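Local coordinates for putative uncharacterized protein (Chaetomium thermophilum, PDB 5F5T) that is probably required for pre-mRNA splicing, as a member of the PRP38 family of spliceosomal factors, at residues R15-D19 against F93-Q97; A99-L105 against Y126-R131. All blocks are in the same frame, centred on the assembly; numbering follows the deposited sequence.

Interaction 1. Residues R15-D19 against F93-Q97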
# COMPACT_ATOMS: atom_id res chain seq x y z
N ARG A 15 -16.90 19.40 12.04
CA ARG A 15 -16.24 20.05 13.16
C ARG A 15 -16.16 19.09 14.34
O ARG A 15 -15.15 19.03 15.04
CB ARG A 15 -16.99 21.32 13.56
CG ARG A 15 -16.19 22.30 14.39
CD ARG A 15 -15.27 23.13 13.51
NE ARG A 15 -14.53 24.12 14.28
CZ ARG A 15 -13.29 23.94 14.74
NH1 ARG A 15 -12.66 22.80 14.50
NH2 ARG A 15 -12.69 24.89 15.44
N ARG A 16 -17.25 18.35 14.54
CA ARG A 16 -17.30 17.35 15.60
C ARG A 16 -16.26 16.26 15.37
O ARG A 16 -15.57 15.84 16.30
CB ARG A 16 -18.69 16.71 15.69
CG ARG A 16 -18.76 15.54 16.67
CD ARG A 16 -20.10 14.82 16.62
NE ARG A 16 -20.25 14.02 15.41
CZ ARG A 16 -21.35 13.99 14.66
NH1 ARG A 16 -22.40 14.72 15.01
NH2 ARG A 16 -21.41 13.23 13.58
N PHE A 17 -16.14 15.80 14.12
CA PHE A 17 -15.19 14.74 13.79
C PHE A 17 -13.75 15.21 13.99
O PHE A 17 -12.93 14.52 14.60
CB PHE A 17 -15.40 14.28 12.35
CG PHE A 17 -14.43 13.22 11.90
CD1 PHE A 17 -14.47 11.96 12.48
CD2 PHE A 17 -13.49 13.48 10.92
CE1 PHE A 17 -13.59 10.98 12.08
CE2 PHE A 17 -12.60 12.49 10.52
CZ PHE A 17 -12.66 11.24 11.10
N LEU A 18 -13.44 16.39 13.47
CA LEU A 18 -12.09 16.96 13.50
C LEU A 18 -11.61 17.36 14.89
O LEU A 18 -10.47 17.10 15.26
CB LEU A 18 -12.01 18.17 12.57
CG LEU A 18 -10.63 18.82 12.50
CD1 LEU A 18 -9.62 17.87 11.87
CD2 LEU A 18 -10.67 20.14 11.75
N ASP A 19 -12.49 17.99 15.67
CA ASP A 19 -12.09 18.63 16.93
C ASP A 19 -11.82 17.63 18.04
O ASP A 19 -10.98 17.87 18.91
CB ASP A 19 -13.17 19.62 17.36
CG ASP A 19 -12.70 20.61 18.41
OD1 ASP A 19 -11.47 20.75 18.60
OD2 ASP A 19 -13.56 21.26 19.04
N PHE A 93 -9.25 11.11 3.47
CA PHE A 93 -9.63 11.61 4.78
C PHE A 93 -11.14 11.60 4.93
O PHE A 93 -11.67 11.24 5.98
CB PHE A 93 -9.09 13.02 5.01
CG PHE A 93 -9.35 13.56 6.39
CD1 PHE A 93 -8.68 13.03 7.48
CD2 PHE A 93 -10.25 14.59 6.59
CE1 PHE A 93 -8.92 13.52 8.76
CE2 PHE A 93 -10.49 15.08 7.86
CZ PHE A 93 -9.83 14.55 8.95
N LYS A 94 -11.83 11.98 3.86
CA LYS A 94 -13.28 11.95 3.86
C LYS A 94 -13.80 10.53 4.04
O LYS A 94 -14.79 10.32 4.72
CB LYS A 94 -13.84 12.55 2.58
CG LYS A 94 -15.35 12.64 2.56
CD LYS A 94 -15.88 13.24 3.85
CE LYS A 94 -16.23 14.71 3.68
NZ LYS A 94 -17.17 15.18 4.73
N LEU A 95 -13.12 9.57 3.43
CA LEU A 95 -13.50 8.17 3.60
C LEU A 95 -13.30 7.75 5.05
O LEU A 95 -14.11 7.01 5.61
CB LEU A 95 -12.68 7.27 2.67
CG LEU A 95 -13.27 7.07 1.27
CD1 LEU A 95 -12.40 6.12 0.47
CD2 LEU A 95 -14.70 6.57 1.34
N LEU A 96 -12.23 8.24 5.67
CA LEU A 96 -12.00 8.00 7.09
C LEU A 96 -13.17 8.55 7.90
O LEU A 96 -13.61 7.93 8.86
CB LEU A 96 -10.69 8.64 7.55
CG LEU A 96 -9.39 7.96 7.10
CD1 LEU A 96 -8.19 8.77 7.55
CD2 LEU A 96 -9.32 6.54 7.64
N GLN A 97 -13.66 9.72 7.50
CA GLN A 97 -14.82 10.33 8.15
C GLN A 97 -16.08 9.49 7.99
O GLN A 97 -16.79 9.22 8.96
CB GLN A 97 -15.04 11.74 7.59
CG GLN A 97 -15.88 12.64 8.46
CD GLN A 97 -16.15 13.98 7.82
OE1 GLN A 97 -15.37 14.45 6.98
NE2 GLN A 97 -17.25 14.62 8.20
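Phe17 carries this contact: its ring meets Gln97 over one face and Phe93 at the edge. Phe17 CG lies anti to the backbone N (chi1 178°), which sends the ring out from helix 9-19 to helix 87-98. The CG methylene of Gln97 sits over one face of the ring, displaced toward the rim. It is 3.9 Å from the ring centroid, a CH-pi contact, and Gln97 CG comes to 3.5 Å from Phe17 CD2. The amide plane of Gln97 nearly parallels the ring. The amide is tied back along its own helix, because Lys94 NZ donates to Gln97 OE1 from above the carbonyl plane. At the edge of the Phe17 ring, Phe93 CZ approaches Phe17 CE2 at 3.8 Å. The two rings meet obliquely, with planes 54° apart and centroids 5.8 Å apart. Leu18 follows with a lighter touch. Its CD1 reaches Phe93 CZ at 4.4 Å, so the ring end of Phe93 meets both residues. No hydrogen bond crosses the contact, which is apolar packing. The short helix segments cross steeply, at 103°, with axes 11.6 Å apart. Helix 40-48 borders the same place, where Arg43 touches both Leu18 and Phe93. Trp52 of helix 50-55 packs on Phe93 and Gln97, and Ala35 of a loop touches Phe17. The C-terminal end of helix 9-19 thus packs against helices 40-48 and 87-98.

Interaction 2. Residues A99-L105 against Y126-R131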
# COMPACT_ATOMS: atom_id res chain seq x y z
N ALA A 99 -16.39 6.38 7.14
CA ALA A 99 -16.23 5.01 7.62
C ALA A 99 -17.07 4.00 6.85
O ALA A 99 -17.93 3.34 7.43
CB ALA A 99 -16.56 4.94 9.11
N PRO A 100 -16.85 3.89 5.53
CA PRO A 100 -17.71 3.05 4.70
C PRO A 100 -17.57 1.57 5.05
O PRO A 100 -16.53 1.17 5.58
CB PRO A 100 -17.22 3.33 3.28
CG PRO A 100 -15.78 3.66 3.46
CD PRO A 100 -15.72 4.43 4.75
N GLY A 101 -18.59 0.78 4.74
CA GLY A 101 -18.61 -0.62 5.11
C GLY A 101 -18.04 -1.49 4.00
O GLY A 101 -17.64 -1.00 2.95
N ASP A 102 -18.00 -2.80 4.25
CA ASP A 102 -17.35 -3.74 3.34
C ASP A 102 -17.99 -3.77 1.96
O ASP A 102 -17.31 -3.97 0.96
CB ASP A 102 -17.35 -5.14 3.95
CG ASP A 102 -16.29 -5.31 5.02
OD1 ASP A 102 -15.85 -4.29 5.59
OD2 ASP A 102 -15.91 -6.47 5.31
N ASP A 103 -19.30 -3.57 1.90
CA ASP A 103 -20.02 -3.56 0.63
C ASP A 103 -19.54 -2.42 -0.26
O ASP A 103 -19.24 -2.62 -1.45
CB ASP A 103 -21.54 -3.46 0.87
CG ASP A 103 -21.88 -2.67 2.13
OD1 ASP A 103 -21.01 -2.52 3.01
OD2 ASP A 103 -23.04 -2.21 2.24
N ILE A 104 -19.44 -1.23 0.32
CA ILE A 104 -19.03 -0.04 -0.42
C ILE A 104 -17.58 -0.15 -0.89
O ILE A 104 -17.26 0.18 -2.04
CB ILE A 104 -19.18 1.23 0.45
CG1 ILE A 104 -20.61 1.36 0.98
CG2 ILE A 104 -18.79 2.46 -0.34
CD1 ILE A 104 -21.65 1.65 -0.09
N LEU A 105 -16.72 -0.66 -0.02
CA LEU A 105 -15.32 -0.88 -0.35
C LEU A 105 -15.19 -1.92 -1.46
O LEU A 105 -14.35 -1.79 -2.35
CB LEU A 105 -14.55 -1.34 0.89
CG LEU A 105 -14.37 -0.26 1.96
CD1 LEU A 105 -13.54 -0.78 3.13
CD2 LEU A 105 -13.73 0.97 1.36
N TYR A 126 -7.20 3.24 1.51
CA TYR A 126 -8.10 3.23 2.66
C TYR A 126 -8.07 1.88 3.37
O TYR A 126 -8.11 1.81 4.60
CB TYR A 126 -9.53 3.56 2.23
CG TYR A 126 -10.50 3.65 3.38
CD1 TYR A 126 -10.56 4.79 4.17
CD2 TYR A 126 -11.34 2.59 3.69
CE1 TYR A 126 -11.44 4.87 5.22
CE2 TYR A 126 -12.22 2.66 4.74
CZ TYR A 126 -12.27 3.81 5.51
OH TYR A 126 -13.15 3.88 6.57
N ILE A 127 -8.01 0.81 2.59
CA ILE A 127 -7.94 -0.54 3.15
C ILE A 127 -6.65 -0.71 3.94
O ILE A 127 -6.67 -1.23 5.06
CB ILE A 127 -8.03 -1.61 2.05
CG1 ILE A 127 -9.46 -1.69 1.51
CG2 ILE A 127 -7.58 -2.97 2.58
CD1 ILE A 127 -9.68 -2.79 0.49
N ARG A 128 -5.54 -0.25 3.38
CA ARG A 128 -4.25 -0.34 4.07
C ARG A 128 -4.30 0.45 5.38
O ARG A 128 -3.71 0.05 6.39
CB ARG A 128 -3.12 0.18 3.18
CG ARG A 128 -1.78 0.31 3.90
CD ARG A 128 -1.23 -1.07 4.21
NE ARG A 128 0.07 -1.03 4.89
CZ ARG A 128 0.24 -0.73 6.17
NH1 ARG A 128 -0.80 -0.43 6.94
NH2 ARG A 128 1.46 -0.72 6.68
N LEU A 129 -5.01 1.57 5.36
CA LEU A 129 -5.16 2.40 6.54
C LEU A 129 -6.03 1.77 7.64
O LEU A 129 -5.72 1.91 8.82
CB LEU A 129 -5.75 3.76 6.16
CG LEU A 129 -4.86 4.66 5.30
CD1 LEU A 129 -5.58 5.96 4.97
CD2 LEU A 129 -3.54 4.93 5.99
N THR A 130 -7.11 1.09 7.25
CA THR A 130 -8.14 0.73 8.22
C THR A 130 -8.36 -0.76 8.50
O THR A 130 -9.17 -1.11 9.35
CB THR A 130 -9.51 1.28 7.78
OG1 THR A 130 -9.91 0.65 6.56
CG2 THR A 130 -9.43 2.79 7.58
N ARG A 131 -7.63 -1.64 7.81
CA ARG A 131 -7.94 -3.07 7.86
C ARG A 131 -6.82 -3.88 8.50
O ARG A 131 -5.66 -3.49 8.44
CB ARG A 131 -8.21 -3.60 6.45
CG ARG A 131 -9.66 -3.96 6.19
CD ARG A 131 -10.53 -2.73 6.28
NE ARG A 131 -11.95 -3.04 6.14
CZ ARG A 131 -12.91 -2.14 6.24
NH1 ARG A 131 -12.60 -0.87 6.49
NH2 ARG A 131 -14.18 -2.49 6.10
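Arg131 reaches from the end of helix 117-130 to Asp102 and Leu105 at the start of helix 102-115. From CB the chain passes to CG and bends there (chi2 64°), then runs extended through CD. Arg131 NE comes within 4.1 Å of Leu105 CD1. Leu105 CD1 also lies over one face of the guanidinium, 3.5 Å from Arg131 CZ and offset toward the rim. Arg131 NH1 turns back to its own helix end and donates to Thr130 OG1 at 3.1 Å, with the acceptor close to the guanidinium plane. Thr130 OG1 in turn donates to Tyr126 O, which also accepts from Thr130 N on the opposite face of its carbonyl plane. Arg131 NH2 makes a salt bridge with Asp102 OD1, in the guanidinium plane; its modelled length is doubtful at this resolution. Helices 102-115 and 117-130 form an alpha-alpha hairpin, and this contact joins its two open ends. Gly101 is the N-cap of the first helix. A leucine in place of Arg131 would probably deprive Asp102 of its charge partner and Thr130 OG1 of a donor. The trans chi1 of Tyr126 (-177°) carries its ring across to Pro100 and Leu105. Its CD2 meets Leu105 CD2 at 3.7 Å. Further out, Tyr126 CZ packs against Pro100 CD at 3.6 Å. Leu95 of helix 87-98 touches both Pro100 and Tyr126.

Overall arrangement
From the N terminus, helix 9-19 comes first. Interaction 1 brings its end onto helix 87-98 and closes a long loop, with 73 residues between its segments. The chain leaves helix 87-98, turns at Ala99 and Pro100, and enters helix 102-115. Interaction 2 then closes a short, almost wholly helical loop of 20 residues. The two loops lie in series and neither crosses the other. Their centres are about 15 Å apart. Helix 87-98 links them: Phe93 and Gln97 serve interaction 1, while Leu95 and Leu96 pack on Pro100, Tyr126 and Thr130 of interaction 2. The N-terminal helix is thereby connected to the hairpin of helices 102-115 and 117-130.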